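Local atomic coordinates of NADPH-flavin oxidoreductase (Vibrio parahaemolyticus serotype O3:K6, PDB entry 5UU6), a protein that binds flavin mononucleotide and, as a nitroreductase of the flavin oxidoreductase frp family, probably uses NADPH to reduce flavins or nitro compounds. Residues T21-D26 with L160-Q165; G134-A139 with E226-I231; Q150-L155 with N236-A241. One frame throughout, in Å; residues are numbered along the deposited sequence.

Interaction 1. Residues T21-D26 with L160-Q165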
# COMPACT_ATOMS: atom_id res chain seq x y z
N THR A 21 -0.05 14.31 22.49
CA THR A 21 0.50 14.65 23.79
C THR A 21 1.99 14.28 23.85
O THR A 21 2.54 13.60 22.97
CB THR A 21 -0.22 13.90 24.91
OG1 THR A 21 0.36 12.59 25.02
CG2 THR A 21 -1.70 13.80 24.63
N SER A 22 2.63 14.72 24.92
CA SER A 22 4.03 14.42 25.20
C SER A 22 4.26 12.99 25.65
O SER A 22 5.41 12.62 25.89
CB SER A 22 4.54 15.38 26.28
OG SER A 22 4.05 14.98 27.57
N GLN A 23 3.22 12.16 25.79
CA GLN A 23 3.43 10.86 26.37
C GLN A 23 4.17 9.98 25.37
O GLN A 23 3.81 9.95 24.19
CB GLN A 23 2.10 10.25 26.79
CG GLN A 23 2.22 8.82 27.19
CD GLN A 23 0.90 8.25 27.70
OE1 GLN A 23 0.87 7.11 28.12
NE2 GLN A 23 -0.19 9.04 27.65
N PRO A 24 5.25 9.32 25.78
CA PRO A 24 5.95 8.46 24.82
C PRO A 24 5.17 7.18 24.62
O PRO A 24 4.25 6.85 25.37
CB PRO A 24 7.31 8.21 25.48
CG PRO A 24 7.08 8.51 26.96
CD PRO A 24 6.05 9.59 26.99
N ILE A 25 5.54 6.47 23.56
CA ILE A 25 5.00 5.15 23.27
C ILE A 25 5.89 4.12 23.97
O ILE A 25 7.12 4.15 23.80
CB ILE A 25 4.96 4.90 21.75
CG1 ILE A 25 3.90 5.79 21.06
CG2 ILE A 25 4.76 3.43 21.46
CD1 ILE A 25 3.90 5.72 19.50
N ASP A 26 5.28 3.22 24.75
CA ASP A 26 6.03 2.18 25.45
C ASP A 26 6.84 1.33 24.48
O ASP A 26 6.40 1.06 23.36
CB ASP A 26 5.07 1.27 26.21
CG ASP A 26 4.59 1.88 27.51
OD1 ASP A 26 5.06 3.00 27.86
OD2 ASP A 26 3.73 1.25 28.16
N LEU A 160 3.29 8.72 14.89
CA LEU A 160 2.51 7.97 15.87
C LEU A 160 2.67 8.61 17.23
O LEU A 160 3.74 9.13 17.58
CB LEU A 160 2.93 6.50 15.97
CG LEU A 160 2.96 5.72 14.66
CD1 LEU A 160 3.79 4.45 14.76
CD2 LEU A 160 1.54 5.33 14.43
N GLY A 161 1.60 8.55 18.02
CA GLY A 161 1.65 9.08 19.36
C GLY A 161 0.31 8.94 20.03
O GLY A 161 -0.64 8.38 19.46
N HIS A 162 0.26 9.41 21.27
CA HIS A 162 -1.00 9.51 22.00
C HIS A 162 -1.75 10.73 21.50
O HIS A 162 -1.20 11.84 21.50
CB HIS A 162 -0.74 9.57 23.51
CG HIS A 162 -0.10 8.32 24.03
ND1 HIS A 162 -0.83 7.27 24.55
CD2 HIS A 162 1.20 7.93 24.05
CE1 HIS A 162 -0.00 6.29 24.89
NE2 HIS A 162 1.23 6.66 24.59
N PRO A 163 -2.99 10.58 21.04
CA PRO A 163 -3.68 11.71 20.42
C PRO A 163 -4.00 12.79 21.41
O PRO A 163 -4.29 12.52 22.59
CB PRO A 163 -4.97 11.08 19.89
CG PRO A 163 -4.64 9.67 19.74
CD PRO A 163 -3.77 9.35 20.92
N ASP A 164 -4.00 14.03 20.91
CA ASP A 164 -4.42 15.20 21.68
C ASP A 164 -5.50 15.99 20.94
O ASP A 164 -5.72 17.15 21.24
CB ASP A 164 -3.20 16.09 21.98
CG ASP A 164 -3.45 17.11 23.11
OD1 ASP A 164 -4.50 17.02 23.80
OD2 ASP A 164 -2.59 18.01 23.29
N GLN A 165 -6.15 15.37 19.96
CA GLN A 165 -7.31 15.93 19.28
C GLN A 165 -8.23 14.75 18.97
O GLN A 165 -7.79 13.59 18.98
CB GLN A 165 -6.94 16.68 17.98
CG GLN A 165 -6.20 15.77 16.93
CD GLN A 165 -5.80 16.49 15.62
OE1 GLN A 165 -5.38 15.83 14.66
NE2 GLN A 165 -5.93 17.83 15.57
O HOH W 1 2.25 11.04 22.17
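Leu-160, near the end of strand 152-161, offers its CB to the tip of Ile-25, whose CD1 lies 3.7 Å away. The same methyl reaches along to the backbone of Gly-161. The contact is concentrated at His-162. The His-162 imidazole lies under the side chain of Gln-23: amide and ring planes are only 7° apart, with Gln-23 CD 3.4 Å above the ring, over its centre. Gln-23 CG sits anti to the backbone N (chi1 170°) and the chain runs on extended, which carries the amide flat across that face; CG itself makes a CH-pi contact, 3.7 Å from the ring centroid. At the ring edge His-162 NE2 gives a weak hydrogen bond to Pro-24 O (3.1 Å, 128° at the hydrogen). The loop between helix 6-12 and helix 27-38 is thus fitted against the outgoing end of a central strand of the nitroreductase sheet. Within this loop Thr-21 makes an ST turn, its OG1 accepting from Gln-23 N, while Thr-21 N bonds to His-162 O at 2.9 Å. A water joins His-162 N, from which it accepts, to Thr-21 O and Gln-23 O, to which it donates. Farther along, Pro-163 O meets Thr-21 CG2 at 3.5 Å, and Asp-164 lays its CB against the same methyl, 3.8 Å away.

Interaction 2. Residues G134-A139 with E226-I231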
# COMPACT_ATOMS: atom_id res chain seq x y z
N GLY A 134 4.52 14.23 2.66
CA GLY A 134 5.13 15.53 2.43
C GLY A 134 6.63 15.49 2.35
O GLY A 134 7.25 16.39 1.75
N LEU A 135 7.24 14.44 2.93
CA LEU A 135 8.68 14.19 2.79
C LEU A 135 9.13 14.20 1.33
O LEU A 135 10.25 14.65 1.03
CB LEU A 135 9.02 12.83 3.39
CG LEU A 135 8.87 12.70 4.89
CD1 LEU A 135 9.46 11.36 5.27
CD2 LEU A 135 9.61 13.87 5.56
N ARG A 136 8.29 13.72 0.42
CA ARG A 136 8.60 13.75 -1.01
C ARG A 136 8.70 15.15 -1.60
O ARG A 136 9.22 15.26 -2.70
CB ARG A 136 7.54 12.94 -1.80
CG ARG A 136 7.43 11.48 -1.32
CD ARG A 136 6.91 10.58 -2.43
NE ARG A 136 5.57 10.99 -2.83
CZ ARG A 136 4.45 10.58 -2.21
NH1 ARG A 136 4.50 9.75 -1.18
NH2 ARG A 136 3.28 11.00 -2.65
N ASN A 137 8.26 16.21 -0.91
CA ASN A 137 8.56 17.57 -1.38
C ASN A 137 10.05 17.76 -1.59
O ASN A 137 10.48 18.51 -2.48
CB ASN A 137 8.09 18.63 -0.38
CG ASN A 137 6.59 18.69 -0.25
OD1 ASN A 137 5.85 18.36 -1.17
ND2 ASN A 137 6.13 19.13 0.93
N ASN A 138 10.85 17.16 -0.73
CA ASN A 138 12.30 17.31 -0.69
C ASN A 138 12.97 15.94 -0.63
O ASN A 138 13.88 15.69 0.17
CB ASN A 138 12.65 18.18 0.51
CG ASN A 138 12.14 19.61 0.34
OD1 ASN A 138 12.70 20.36 -0.42
ND2 ASN A 138 11.06 19.96 1.03
N ALA A 139 12.53 15.02 -1.50
CA ALA A 139 12.93 13.62 -1.41
C ALA A 139 14.45 13.48 -1.37
O ALA A 139 15.00 12.83 -0.47
CB ALA A 139 12.33 12.83 -2.57
N GLU A 226 1.64 20.60 -11.97
CA GLU A 226 2.59 19.50 -11.98
C GLU A 226 2.65 18.90 -10.59
O GLU A 226 2.79 19.64 -9.61
CB GLU A 226 3.98 19.96 -12.39
CG GLU A 226 4.00 21.16 -13.28
CD GLU A 226 5.39 21.46 -13.72
OE1 GLU A 226 6.20 21.94 -12.89
OE2 GLU A 226 5.68 21.17 -14.90
N SER A 227 2.56 17.58 -10.51
CA SER A 227 2.67 16.86 -9.25
C SER A 227 4.12 16.40 -9.05
O SER A 227 4.57 15.49 -9.75
CB SER A 227 1.73 15.66 -9.24
OG SER A 227 0.39 16.08 -9.42
N ARG A 228 4.82 17.03 -8.11
CA ARG A 228 6.18 16.74 -7.68
C ARG A 228 7.00 16.22 -8.85
O ARG A 228 7.37 15.04 -8.89
CB ARG A 228 6.16 15.73 -6.53
CG ARG A 228 5.51 16.32 -5.28
CD ARG A 228 5.60 15.35 -4.16
NE ARG A 228 5.20 15.99 -2.91
CZ ARG A 228 4.26 15.49 -2.10
NH1 ARG A 228 3.65 14.37 -2.44
NH2 ARG A 228 3.94 16.12 -0.96
N PRO A 229 7.29 17.10 -9.82
CA PRO A 229 7.93 16.64 -11.06
C PRO A 229 9.36 16.18 -10.87
O PRO A 229 9.90 15.52 -11.77
CB PRO A 229 7.85 17.89 -11.98
CG PRO A 229 7.72 19.10 -11.02
CD PRO A 229 6.98 18.55 -9.80
N HIS A 230 9.98 16.48 -9.73
CA HIS A 230 11.31 15.99 -9.42
C HIS A 230 11.34 14.50 -9.05
O HIS A 230 12.43 13.97 -8.82
CB HIS A 230 11.89 16.83 -8.27
CG HIS A 230 11.08 16.73 -7.01
ND1 HIS A 230 9.86 17.36 -6.85
CD2 HIS A 230 11.27 16.01 -5.87
CE1 HIS A 230 9.35 17.07 -5.67
NE2 HIS A 230 10.19 16.25 -5.05
N ILE A 231 10.19 13.80 -8.96
CA ILE A 231 10.21 12.49 -8.31
C ILE A 231 10.80 11.41 -9.23
O ILE A 231 11.56 10.54 -8.77
CB ILE A 231 8.81 12.11 -7.77
CG1 ILE A 231 8.57 12.78 -6.42
CG2 ILE A 231 8.62 10.62 -7.58
CD1 ILE A 231 9.61 12.38 -5.31
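Arg-136 and Asn-137, in a 3-10 segment running from before Gly-134 to Asn-137, face a type I beta turn from Arg-228 to Ile-231, with Asn-137 and Arg-228 closest at 6.8 Å between CA atoms. His-230 points its ring edge at the 3-10 backbone: NE2 donates to Arg-136 O at 2.7 Å, almost in line with the carbonyl bond and with the acceptor close to the imidazole plane. Arg-228 runs extended from CG to NE and grips Asn-137 side-on. Its NE and NH2 both donate to Asn-137 OD1, each at 3.0 Å; the oxygen lies in the guanidinium plane, yet both nitrogens approach it from one face of the amide, NH2 well above that plane. Two bonds to one oxygen fix the rotation of the guanidinium, and Arg-136 CB lies over one of its faces, toward the rim. The 3-10 segment follows strand 128-132 of the nitroreductase fold and brings Gly-134 to the flavin site: its N makes a weak hydrogen bond to FMN O4, while its CA packs 3.6 Å from Arg-228 NH2. The guanidinium groups of Arg-136 and Arg-228 stand nearly perpendicular, 86° apart, with Arg-136 NH2 and Arg-228 NH1 at 3.4 Å. Glu-102 of the second subunit forms salt bridges to both and probably offsets their charges, while Arg-136 NH1 bonds to Leu-155 O. Ile-231 completes the contact with CD1, set 3.9 Å from Ala-139 CB at the start of helix 139-145.

Interaction 3. Residues Q150-L155 with N236-A241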
# COMPACT_ATOMS: atom_id res chain seq x y z
N GLN A 150 22.19 3.42 -2.79
CA GLN A 150 21.56 3.11 -4.06
C GLN A 150 20.57 1.95 -3.89
O GLN A 150 20.68 1.13 -2.97
CB GLN A 150 22.64 2.76 -5.09
CG GLN A 150 23.49 3.97 -5.49
CD GLN A 150 22.64 5.11 -6.05
OE1 GLN A 150 22.38 6.10 -5.36
NE2 GLN A 150 22.20 4.96 -7.29
N ASN A 151 19.58 1.91 -4.78
CA ASN A 151 18.53 0.88 -4.79
C ASN A 151 17.54 1.02 -3.64
O ASN A 151 16.80 0.08 -3.37
CB ASN A 151 19.12 -0.55 -4.79
CG ASN A 151 19.72 -0.96 -6.12
OD1 ASN A 151 19.89 -0.14 -7.03
ND2 ASN A 151 20.03 -2.24 -6.26
N THR A 152 17.53 2.15 -2.94
CA THR A 152 16.51 2.45 -1.94
C THR A 152 15.98 3.85 -2.21
O THR A 152 16.66 4.67 -2.84
CB THR A 152 17.06 2.37 -0.50
OG1 THR A 152 18.01 3.44 -0.30
CG2 THR A 152 17.79 1.10 -0.28
N ALA A 153 14.77 4.14 -1.73
CA ALA A 153 14.14 5.44 -1.95
C ALA A 153 13.07 5.67 -0.89
O ALA A 153 12.31 4.76 -0.60
CB ALA A 153 13.50 5.54 -3.34
N ILE A 154 12.98 6.89 -0.33
CA ILE A 154 11.89 7.16 0.61
C ILE A 154 10.59 7.24 -0.18
O ILE A 154 10.57 7.59 -1.36
CB ILE A 154 12.08 8.45 1.42
CG1 ILE A 154 12.06 9.64 0.46
CG2 ILE A 154 13.37 8.40 2.27
CD1 ILE A 154 11.11 10.76 0.87
N LEU A 155 9.50 6.85 0.47
CA LEU A 155 8.15 6.98 -0.07
C LEU A 155 7.28 7.86 0.80
O LEU A 155 6.64 8.78 0.28
CB LEU A 155 7.49 5.60 -0.17
CG LEU A 155 8.05 4.71 -1.25
CD1 LEU A 155 7.17 3.46 -1.31
CD2 LEU A 155 8.10 5.46 -2.61
N ASN A 236 15.24 7.76 -10.32
CA ASN A 236 16.28 7.34 -11.24
C ASN A 236 17.66 7.54 -10.65
O ASN A 236 18.51 6.67 -10.78
CB ASN A 236 16.14 8.10 -12.57
CG ASN A 236 14.90 7.67 -13.33
OD1 ASN A 236 14.26 6.64 -12.99
ND2 ASN A 236 14.52 8.45 -14.34
N GLY A 237 17.87 8.64 -9.91
CA GLY A 237 19.15 8.84 -9.24
C GLY A 237 19.50 7.78 -8.20
O GLY A 237 20.68 7.61 -7.88
N LYS A 238 18.51 7.07 -7.66
CA LYS A 238 18.78 5.97 -6.74
C LYS A 238 18.85 4.61 -7.45
O LYS A 238 18.97 3.57 -6.78
CB LYS A 238 17.70 5.89 -5.64
CG LYS A 238 17.39 7.19 -4.89
CD LYS A 238 18.66 7.85 -4.22
CE LYS A 238 19.47 6.91 -3.30
NZ LYS A 238 18.65 6.46 -2.14
N GLY A 239 18.79 4.59 -8.78
CA GLY A 239 18.81 3.35 -9.54
C GLY A 239 17.46 2.71 -9.81
O GLY A 239 17.43 1.59 -10.32
N LEU A 240 16.35 3.38 -9.52
CA LEU A 240 15.04 2.75 -9.62
C LEU A 240 14.21 3.37 -10.74
O LEU A 240 14.36 4.54 -11.05
CB LEU A 240 14.26 2.86 -8.29
CG LEU A 240 14.98 2.40 -7.02
CD1 LEU A 240 14.25 2.89 -5.80
CD2 LEU A 240 15.14 0.88 -6.98
N ALA A 241 13.28 2.58 -11.27
CA ALA A 241 12.23 3.07 -12.16
C ALA A 241 12.80 3.66 -13.44
O ALA A 241 12.28 4.67 -13.94
CB ALA A 241 11.35 4.12 -11.46
O HOH W 2 19.66 -0.13 -9.83
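A Schellman motif ends helix 231-237 where Lys-238 and Gln-150 meet, just ahead of strand 152-161. Gly-239 takes the positive-phi position (phi 90°) and its N bonds back to Asn-236 O. The residues before strand 152-161 use the carbonyls of this helix end. Asn-151 N donates to Lys-238 O at 2.7 Å, and Gln-150, bent at chi2 (-57°), curls its amide back so that NE2 donates to Gly-237 O at 3.1 Å, with the acceptor in the amide plane. A water donates to both Asn-151 OD1 and Gly-239 O, bridging the two segments beside these direct bonds. Lys-238 is coiled too: chi2, chi3 and chi4 are all near -60°, folding the aliphatic chain around Thr-152 O, with CB 3.2 Å from that oxygen. Lys-238 NZ donates to Thr-152 O at 2.8 Å, coming from above the carbonyl plane. The ammonium group is buried among further acceptors, for it also bonds to Pro-149 O and forms a salt bridge with Asp-143. Leu-240 supplies the apolar part, with CD1 3.7 Å from Ala-153 CB and CD2 4.0 Å from Asn-151 CA. Ala-153 also packs on Tyr-234 and Leu-235 of helix 231-237, and the strand pairs on through backbone bonds to strand 78-85, while Asn-151 and Thr-152 touch Gln-87 of helix 87-92.

How the interactions relate
Interactions 1 and 3 involve the two ends of strand 152-161 and lie on opposite sides of the chain's centre, their own centres 32 Å apart. Interaction 2 is closer to interaction 3, centre to centre 14 Å, and the two touch: Arg-136 NH1 lies 2.8 Å from Leu-155 O, and Ile-154 CD1 packs 3.9 Å from Leu-135 CB. Both also meet the second subunit. Interaction 2 includes Gly-134 of the FMN pocket, whereas in interaction 1 Pro-163 has its side chain about 12 Å from a bound FMN, and interaction 3 lies away from the flavin site. Interactions 1 and 2 do not touch, their nearest atoms being about 12 Å apart.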